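Local atomic coordinates of 3-phytase (Klebsiella pneumoniae, PDB entry 2WNH), a protein that probably removes phosphate groups from inositol hexakisphosphate (phytate) as a 3-phytase of the histidine acid phosphatase family. Residues Lys18-Leu22 with Met270-Val274; Ser319-Glu324 with Leu336-Ala342. The protein carries 3 engineered substitutions. All blocks are in the same frame, centred on the assembly; numbering follows the deposited sequence.

How the contacts relate
Both contacts are buried and share one mixed sheet: contact 1 seats helix 256-274 on strand 14-24, whereas contact 2 is the pairing of strands 320-328 and 334-342 within the sheet. Strands 14-24 and 320-328 are neighbours, so the contacts meet, with Val20 N 2.8 Å from Leu323 O and Glu21 OE2 2.6 Å from Ser320 OG, both probable hydrogen bonds. Their chemistry follows their place. Contact 1 is mostly apolar packing between layers, with a single lysine bond at one end. Contact 2 is stitched by regular backbone bonds, with a network of charged and polar side chains on one face and aliphatic and aromatic packing on the other.

Contact 1: Lys18-Leu22 with Met270-Val274; sequences KVVEL and MLDGV
Lys18 reaches across to Gly273 near the C-terminal end of helix 256-274, where its NZ donates a hydrogen bond of 2.8 Å to Gly273 O. The ammonium comes almost head-on to the carbonyl, with a C=O...NZ angle of 165°. Bends at chi2 and chi4 kink the long chain on its way across and bring NZ to this oxygen. A lysine suits the place because its aliphatic stem can lie in a buried layer while its charge meets a carbonyl in the last turn of the helix, where the helix dipole would probably add to its negative character.

Val20, two residues on, is the centre of the contact. Its CG2 rests against backbone, 3.6 Å from Gly273 C, where the glycine offers no side chain, and the same methyl lies 3.9 Å from Val274 CB. The other branch, CG1, turns to Met270, at 4.0 Å from its CG.

Leu22 finishes the row. The flexible thioether of Met270 bends at chi3 (69°) and crosses the leucine at about a right angle, placing CE 3.8 Å from Leu22 CB.

The segments run nearly antiparallel, their axes 8.3 Å apart, a helix packed on a sheet as in the alpha/beta domain of histidine phosphatases, where the chain leaves this helix for strand 284-289, the parallel neighbour of 14-24.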
ATOM      1  N   LYS B  18      11.627  14.610 -22.544  1.00 15.20           N
ATOM      2  CA  LYS B  18      12.138  15.633 -21.632  1.00 15.21           C
ATOM      3  C   LYS B  18      11.020  16.580 -21.255  1.00 15.64           C
ATOM      4  O   LYS B  18      10.217  16.959 -22.102  1.00 15.81           O
ATOM      5  CB  LYS B  18      13.279  16.429 -22.298  1.00 15.70           C
ATOM      6  CG  LYS B  18      13.903  17.573 -21.462  1.00 19.73           C
ATOM      7  CD  LYS B  18      14.442  17.084 -20.148  1.00 16.29           C
ATOM      8  CE  LYS B  18      15.196  18.176 -19.391  1.00 18.43           C
ATOM      9  NZ  LYS B  18      16.546  18.465 -19.991  1.00 20.71           N
ATOM     10  N   VAL B  19      10.971  16.930 -19.971  1.00 14.79           N
ATOM     11  CA  VAL B  19      10.066  17.952 -19.466  1.00 14.29           C
ATOM     12  C   VAL B  19      10.880  19.091 -18.860  1.00 13.12           C
ATOM     13  O   VAL B  19      11.816  18.871 -18.079  1.00 13.91           O
ATOM     14  CB  VAL B  19       9.125  17.376 -18.356  1.00 14.48           C
ATOM     15  CG1 VAL B  19       8.203  18.481 -17.812  1.00 14.96           C
ATOM     16  CG2 VAL B  19       8.266  16.197 -18.871  1.00 14.03           C
ATOM     17  N   VAL B  20      10.517  20.330 -19.217  1.00 12.90           N
ATOM     18  CA  VAL B  20      11.037  21.513 -18.520  1.00 13.67           C
ATOM     19  C   VAL B  20       9.825  22.256 -17.986  1.00 14.16           C
ATOM     20  O   VAL B  20       8.924  22.609 -18.755  1.00 14.14           O
ATOM     21  CB  VAL B  20      11.845  22.454 -19.479  1.00 14.80           C
ATOM     22  CG1 VAL B  20      12.188  23.791 -18.804  1.00 14.41           C
ATOM     23  CG2 VAL B  20      13.112  21.750 -19.958  1.00 13.78           C
ATOM     24  N   GLU B  21       9.796  22.466 -16.674  1.00 14.74           N
ATOM     25  CA  GLU B  21       8.639  23.081 -16.030  1.00 14.06           C
ATOM     26  C   GLU B  21       9.023  24.276 -15.152  1.00 13.95           C
ATOM     27  O   GLU B  21      10.020  24.220 -14.389  1.00 14.81           O
ATOM     28  CB  GLU B  21       7.933  22.025 -15.175  1.00 14.18           C
ATOM     29  CG  GLU B  21       6.677  22.513 -14.467  1.00 12.85           C
ATOM     30  CD  GLU B  21       5.858  21.368 -13.899  1.00 14.76           C
ATOM     31  OE1 GLU B  21       6.419  20.287 -13.682  1.00 13.87           O
ATOM     32  OE2 GLU B  21       4.631  21.540 -13.727  1.00 16.49           O
ATOM     33  N   LEU B  22       8.233  25.349 -15.297  1.00 12.66           N
ATOM     34  CA  LEU B  22       8.362  26.568 -14.498  1.00 12.75           C
ATOM     35  C   LEU B  22       7.075  26.749 -13.698  1.00 13.28           C
ATOM     36  O   LEU B  22       6.045  27.125 -14.260  1.00 12.95           O
ATOM     37  CB  LEU B  22       8.614  27.796 -15.410  1.00 13.97           C
ATOM     38  CG  LEU B  22       8.715  29.158 -14.673  1.00 14.29           C
ATOM     39  CD1 LEU B  22       9.907  29.200 -13.689  1.00 13.18           C
ATOM     40  CD2 LEU B  22       8.785  30.333 -15.658  1.00 15.57           C
ATOM     41  N   MET B 270      15.305  27.916 -20.266  1.00 15.72           N
ATOM     42  CA  MET B 270      14.238  26.925 -20.472  1.00 15.74           C
ATOM     43  C   MET B 270      14.274  26.304 -21.860  1.00 15.77           C
ATOM     44  O   MET B 270      14.134  25.086 -21.995  1.00 17.21           O
ATOM     45  CB  MET B 270      12.851  27.548 -20.185  1.00 15.57           C
ATOM     46  CG  MET B 270      12.582  27.802 -18.703  1.00 18.04           C
ATOM     47  SD  MET B 270      11.073  28.764 -18.487  1.00 18.11           S
ATOM     48  CE  MET B 270       9.804  27.605 -18.992  1.00 17.08           C
ATOM     49  N   LEU B 271      14.439  27.130 -22.899  1.00 15.22           N
ATOM     50  CA  LEU B 271      14.539  26.608 -24.276  1.00 15.47           C
ATOM     51  C   LEU B 271      15.800  25.734 -24.485  1.00 16.20           C
ATOM     52  O   LEU B 271      15.731  24.668 -25.105  1.00 16.63           O
ATOM     53  CB  LEU B 271      14.519  27.733 -25.319  1.00 16.26           C
ATOM     54  CG  LEU B 271      13.231  28.564 -25.371  1.00 13.27           C
ATOM     55  CD1 LEU B 271      13.476  29.747 -26.270  1.00 18.00           C
ATOM     56  CD2 LEU B 271      12.062  27.685 -25.873  1.00 17.31           C
ATOM     57  N   ASP B 272      16.933  26.178 -23.941  1.00 16.64           N
ATOM     58  CA  ASP B 272      18.157  25.379 -23.948  1.00 18.28           C
ATOM     59  C   ASP B 272      17.943  24.095 -23.149  1.00 17.75           C
ATOM     60  O   ASP B 272      18.439  23.032 -23.529  1.00 18.46           O
ATOM     61  CB  ASP B 272      19.311  26.182 -23.355  1.00 19.55           C
ATOM     62  CG  ASP B 272      19.924  27.143 -24.366  1.00 24.76           C
ATOM     63  OD1 ASP B 272      19.561  27.075 -25.569  1.00 27.68           O
ATOM     64  OD2 ASP B 272      20.790  27.948 -23.960  1.00 28.45           O
ATOM     65  N   GLY B 273      17.179  24.188 -22.062  1.00 16.85           N
ATOM     66  CA  GLY B 273      16.945  23.009 -21.226  1.00 16.12           C
ATOM     67  C   GLY B 273      16.111  21.912 -21.886  1.00 17.35           C
ATOM     68  O   GLY B 273      16.200  20.754 -21.497  1.00 18.64           O
ATOM     69  N   VAL B 274      15.267  22.265 -22.857  1.00 16.99           N
ATOM     70  CA  VAL B 274      14.375  21.297 -23.519  1.00 17.44           C
ATOM     71  C   VAL B 274      15.017  20.711 -24.778  1.00 19.09           C
ATOM     72  O   VAL B 274      14.516  19.760 -25.370  1.00 19.68           O
ATOM     73  CB  VAL B 274      12.954  21.901 -23.809  1.00 17.29           C
ATOM     74  CG1 VAL B 274      12.980  22.803 -25.073  1.00 17.98           C
ATOM     75  CG2 VAL B 274      11.910  20.783 -23.926  1.00 15.32           C
TER

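Contact 2: Ser319-Glu324 with Leu336-Ala342; sequences SSLVLE and LRVYFQA
Glu324 and Arg337 face each other across a hydrogen-bonded pair of this antiparallel ladder, and their side chains run side by side into a salt bridge, Arg337 NH1 to Glu324 OE1, 3.0 Å. The guanidinium meets the syn side of OE1 with the two planes 55° apart. The other oxygen, OE2, takes the hydroxyl of Tyr339 at 2.7 Å, from well above the carboxylate plane. Trp326 and Tyr75 add bonds to OE1 and OE2, so four partners hold this buried carboxylate, while Glu364 engages Arg337 NE.

This polar face is the densely packed one. With chi1 at 59°, the Tyr339 ring is set between its backbone N and carbonyl carbon and lies alongside Val322, whose CB sits over one face in a CH-pi contact 3.8 Å from the centroid; Arg337 NH2 lies over the opposite face, toward the rim. A branched valine suits this site, presenting a compact aliphatic surface to the ring. Further along, Gln341 NE2 donates to Ser320 OG (3.1 Å), the hydroxyl oxygen lying 20° out of the amide plane, and that small hydroxyl also bonds Glu21.

Packing between the strands is looser on the apolar face. Leu323 CD2 does touch both methyls of Val338, 3.7 Å from CG2, but Leu321 CD1 stays 4.4 Å from Phe340 CB. These side chains also meet other parts of the fold: Met301 of helix 291-301 touches Leu321, Leu323 and Val338, and Phe340 stacks with Trp305.

Six backbone bonds, such as Val322 N to Tyr339 O at 2.8 Å, join strands 320-328 and 334-342 into a beta hairpin inside the alpha/beta domain's mixed sheet.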
ATOM      1  N   SER B 319       0.429  26.899 -10.186  1.00 15.37           N
ATOM      2  CA  SER B 319       0.248  26.690 -11.620  1.00 15.26           C
ATOM      3  C   SER B 319       1.632  26.607 -12.285  1.00 14.20           C
ATOM      4  O   SER B 319       2.633  26.985 -11.670  1.00 16.07           O
ATOM      5  CB  SER B 319      -0.552  27.846 -12.222  1.00 15.12           C
ATOM      6  OG  SER B 319       0.205  29.055 -12.179  1.00 15.49           O
ATOM      7  N   SER B 320       1.704  26.091 -13.509  1.00 14.37           N
ATOM      8  CA  SER B 320       3.008  26.012 -14.177  1.00 14.10           C
ATOM      9  C   SER B 320       2.925  26.100 -15.692  1.00 14.17           C
ATOM     10  O   SER B 320       1.897  25.786 -16.279  1.00 14.17           O
ATOM     11  CB  SER B 320       3.779  24.761 -13.762  1.00 15.26           C
ATOM     12  OG  SER B 320       3.184  23.599 -14.293  1.00 15.07           O
ATOM     13  N   LEU B 321       4.039  26.557 -16.271  1.00 13.78           N
ATOM     14  CA  LEU B 321       4.286  26.591 -17.701  1.00 15.19           C
ATOM     15  C   LEU B 321       5.190  25.392 -17.997  1.00 15.35           C
ATOM     16  O   LEU B 321       6.218  25.192 -17.335  1.00 15.82           O
ATOM     17  CB  LEU B 321       5.008  27.907 -18.034  1.00 16.72           C
ATOM     18  CG  LEU B 321       5.242  28.252 -19.491  1.00 23.45           C
ATOM     19  CD1 LEU B 321       3.927  28.275 -20.278  1.00 22.14           C
ATOM     20  CD2 LEU B 321       5.901  29.641 -19.508  1.00 24.54           C
ATOM     21  N   VAL B 322       4.810  24.594 -18.987  1.00 13.34           N
ATOM     22  CA  VAL B 322       5.556  23.381 -19.299  1.00 14.54           C
ATOM     23  C   VAL B 322       5.993  23.346 -20.755  1.00 14.88           C
ATOM     24  O   VAL B 322       5.177  23.594 -21.652  1.00 15.46           O
ATOM     25  CB  VAL B 322       4.746  22.093 -18.977  1.00 15.35           C
ATOM     26  CG1 VAL B 322       5.583  20.841 -19.340  1.00 15.99           C
ATOM     27  CG2 VAL B 322       4.310  22.057 -17.505  1.00 17.16           C
ATOM     28  N   LEU B 323       7.253  22.948 -20.977  1.00 13.47           N
ATOM     29  CA  LEU B 323       7.727  22.556 -22.313  1.00 14.85           C
ATOM     30  C   LEU B 323       8.058  21.059 -22.280  1.00 14.94           C
ATOM     31  O   LEU B 323       8.785  20.609 -21.392  1.00 15.52           O
ATOM     32  CB  LEU B 323       9.008  23.304 -22.662  1.00 15.58           C
ATOM     33  CG  LEU B 323       9.024  24.820 -22.467  1.00 19.20           C
ATOM     34  CD1 LEU B 323      10.442  25.363 -22.761  1.00 22.12           C
ATOM     35  CD2 LEU B 323       7.977  25.487 -23.329  1.00 23.91           C
ATOM     36  N   GLU B 324       7.546  20.322 -23.256  1.00 14.40           N
ATOM     37  CA  GLU B 324       7.848  18.893 -23.404  1.00 15.26           C
ATOM     38  C   GLU B 324       8.448  18.591 -24.776  1.00 15.68           C
ATOM     39  O   GLU B 324       7.864  18.950 -25.791  1.00 15.43           O
ATOM     40  CB  GLU B 324       6.560  18.059 -23.257  1.00 16.38           C
ATOM     41  CG  GLU B 324       6.012  17.975 -21.814  1.00 15.59           C
ATOM     42  CD  GLU B 324       4.614  17.338 -21.729  1.00 18.13           C
ATOM     43  OE1 GLU B 324       3.984  17.037 -22.781  1.00 16.07           O
ATOM     44  OE2 GLU B 324       4.113  17.149 -20.595  1.00 15.97           O
ATOM     45  N   LEU B 336       7.782  19.723 -30.072  1.00 16.10           N
ATOM     46  CA  LEU B 336       7.645  20.406 -28.803  1.00 16.08           C
ATOM     47  C   LEU B 336       6.160  20.565 -28.484  1.00 17.24           C
ATOM     48  O   LEU B 336       5.358  20.825 -29.377  1.00 17.03           O
ATOM     49  CB  LEU B 336       8.337  21.769 -28.888  1.00 16.70           C
ATOM     50  CG  LEU B 336       8.465  22.565 -27.597  1.00 18.60           C
ATOM     51  CD1 LEU B 336       9.446  21.880 -26.653  1.00 18.23           C
ATOM     52  CD2 LEU B 336       8.895  24.006 -27.891  1.00 18.74           C
ATOM     53  N   ARG B 337       5.806  20.357 -27.216  1.00 15.82           N
ATOM     54  CA  ARG B 337       4.487  20.693 -26.685  1.00 15.08           C
ATOM     55  C   ARG B 337       4.683  21.762 -25.622  1.00 15.88           C
ATOM     56  O   ARG B 337       5.612  21.678 -24.806  1.00 16.77           O
ATOM     57  CB  ARG B 337       3.845  19.441 -26.078  1.00 14.75           C
ATOM     58  CG  ARG B 337       2.505  19.691 -25.448  1.00 16.37           C
ATOM     59  CD  ARG B 337       1.867  18.395 -25.047  1.00 15.43           C
ATOM     60  NE  ARG B 337       0.573  18.639 -24.436  1.00 17.10           N
ATOM     61  CZ  ARG B 337       0.190  18.131 -23.274  1.00 19.48           C
ATOM     62  NH1 ARG B 337       1.016  17.356 -22.571  1.00 18.00           N
ATOM     63  NH2 ARG B 337      -1.024  18.409 -22.817  1.00 21.79           N
ATOM     64  N   VAL B 338       3.820  22.785 -25.629  1.00 14.39           N
ATOM     65  CA  VAL B 338       3.985  23.927 -24.736  1.00 15.19           C
ATOM     66  C   VAL B 338       2.616  24.211 -24.141  1.00 15.33           C
ATOM     67  O   VAL B 338       1.634  24.354 -24.872  1.00 15.15           O
ATOM     68  CB  VAL B 338       4.463  25.176 -25.533  1.00 15.87           C
ATOM     69  CG1 VAL B 338       4.586  26.366 -24.604  1.00 17.15           C
ATOM     70  CG2 VAL B 338       5.777  24.886 -26.210  1.00 17.85           C
ATOM     71  N   TYR B 339       2.516  24.259 -22.811  1.00 13.78           N
ATOM     72  CA  TYR B 339       1.201  24.524 -22.222  1.00 13.77           C
ATOM     73  C   TYR B 339       1.281  25.186 -20.867  1.00 14.05           C
ATOM     74  O   TYR B 339       2.345  25.206 -20.237  1.00 15.62           O
ATOM     75  CB  TYR B 339       0.342  23.244 -22.152  1.00 14.62           C
ATOM     76  CG  TYR B 339       0.928  22.103 -21.364  1.00 15.17           C
ATOM     77  CD1 TYR B 339       1.775  21.189 -21.971  1.00 17.12           C
ATOM     78  CD2 TYR B 339       0.606  21.927 -20.015  1.00 15.94           C
ATOM     79  CE1 TYR B 339       2.303  20.129 -21.258  1.00 17.03           C
ATOM     80  CE2 TYR B 339       1.126  20.845 -19.281  1.00 16.30           C
ATOM     81  CZ  TYR B 339       1.984  19.967 -19.919  1.00 16.66           C
ATOM     82  OH  TYR B 339       2.518  18.866 -19.271  1.00 16.90           O
ATOM     83  N   PHE B 340       0.155  25.750 -20.439  1.00 13.32           N
ATOM     84  CA  PHE B 340       0.031  26.317 -19.125  1.00 14.08           C
ATOM     85  C   PHE B 340      -1.069  25.545 -18.413  1.00 14.46           C
ATOM     86  O   PHE B 340      -2.096  25.225 -19.018  1.00 14.73           O
ATOM     87  CB  PHE B 340      -0.344  27.802 -19.184  1.00 14.11           C
ATOM     88  CG  PHE B 340      -0.493  28.430 -17.820  1.00 15.37           C
ATOM     89  CD1 PHE B 340       0.620  28.633 -17.000  1.00 16.45           C
ATOM     90  CD2 PHE B 340      -1.750  28.784 -17.336  1.00 17.47           C
ATOM     91  CE1 PHE B 340       0.496  29.179 -15.722  1.00 14.61           C
ATOM     92  CE2 PHE B 340      -1.876  29.349 -16.048  1.00 15.36           C
ATOM     93  CZ  PHE B 340      -0.756  29.541 -15.250  1.00 14.27           C
ATOM     94  N   GLN B 341      -0.827  25.209 -17.152  1.00 15.14           N
ATOM     95  CA  GLN B 341      -1.798  24.438 -16.377  1.00 15.32           C
ATOM     96  C   GLN B 341      -2.010  25.022 -14.990  1.00 14.99           C
ATOM     97  O   GLN B 341      -1.065  25.546 -14.391  1.00 14.13           O
ATOM     98  CB  GLN B 341      -1.351  22.963 -16.277  1.00 13.71           C
ATOM     99  CG  GLN B 341      -0.113  22.755 -15.409  1.00 16.26           C
ATOM    100  CD  GLN B 341       0.372  21.313 -15.428  1.00 18.99           C
ATOM    101  OE1 GLN B 341      -0.430  20.384 -15.459  1.00 18.65           O
ATOM    102  NE2 GLN B 341       1.686  21.127 -15.428  1.00 15.99           N
ATOM    103  N   ALA B 342      -3.243  24.878 -14.486  1.00 15.70           N
ATOM    104  CA  ALA B 342      -3.636  25.306 -13.124  1.00 14.90           C
ATOM    105  C   ALA B 342      -4.838  24.526 -12.616  1.00 14.58           C
ATOM    106  O   ALA B 342      -5.543  23.897 -13.384  1.00 16.13           O
ATOM    107  CB  ALA B 342      -4.001  26.800 -13.123  1.00 13.47           C
TER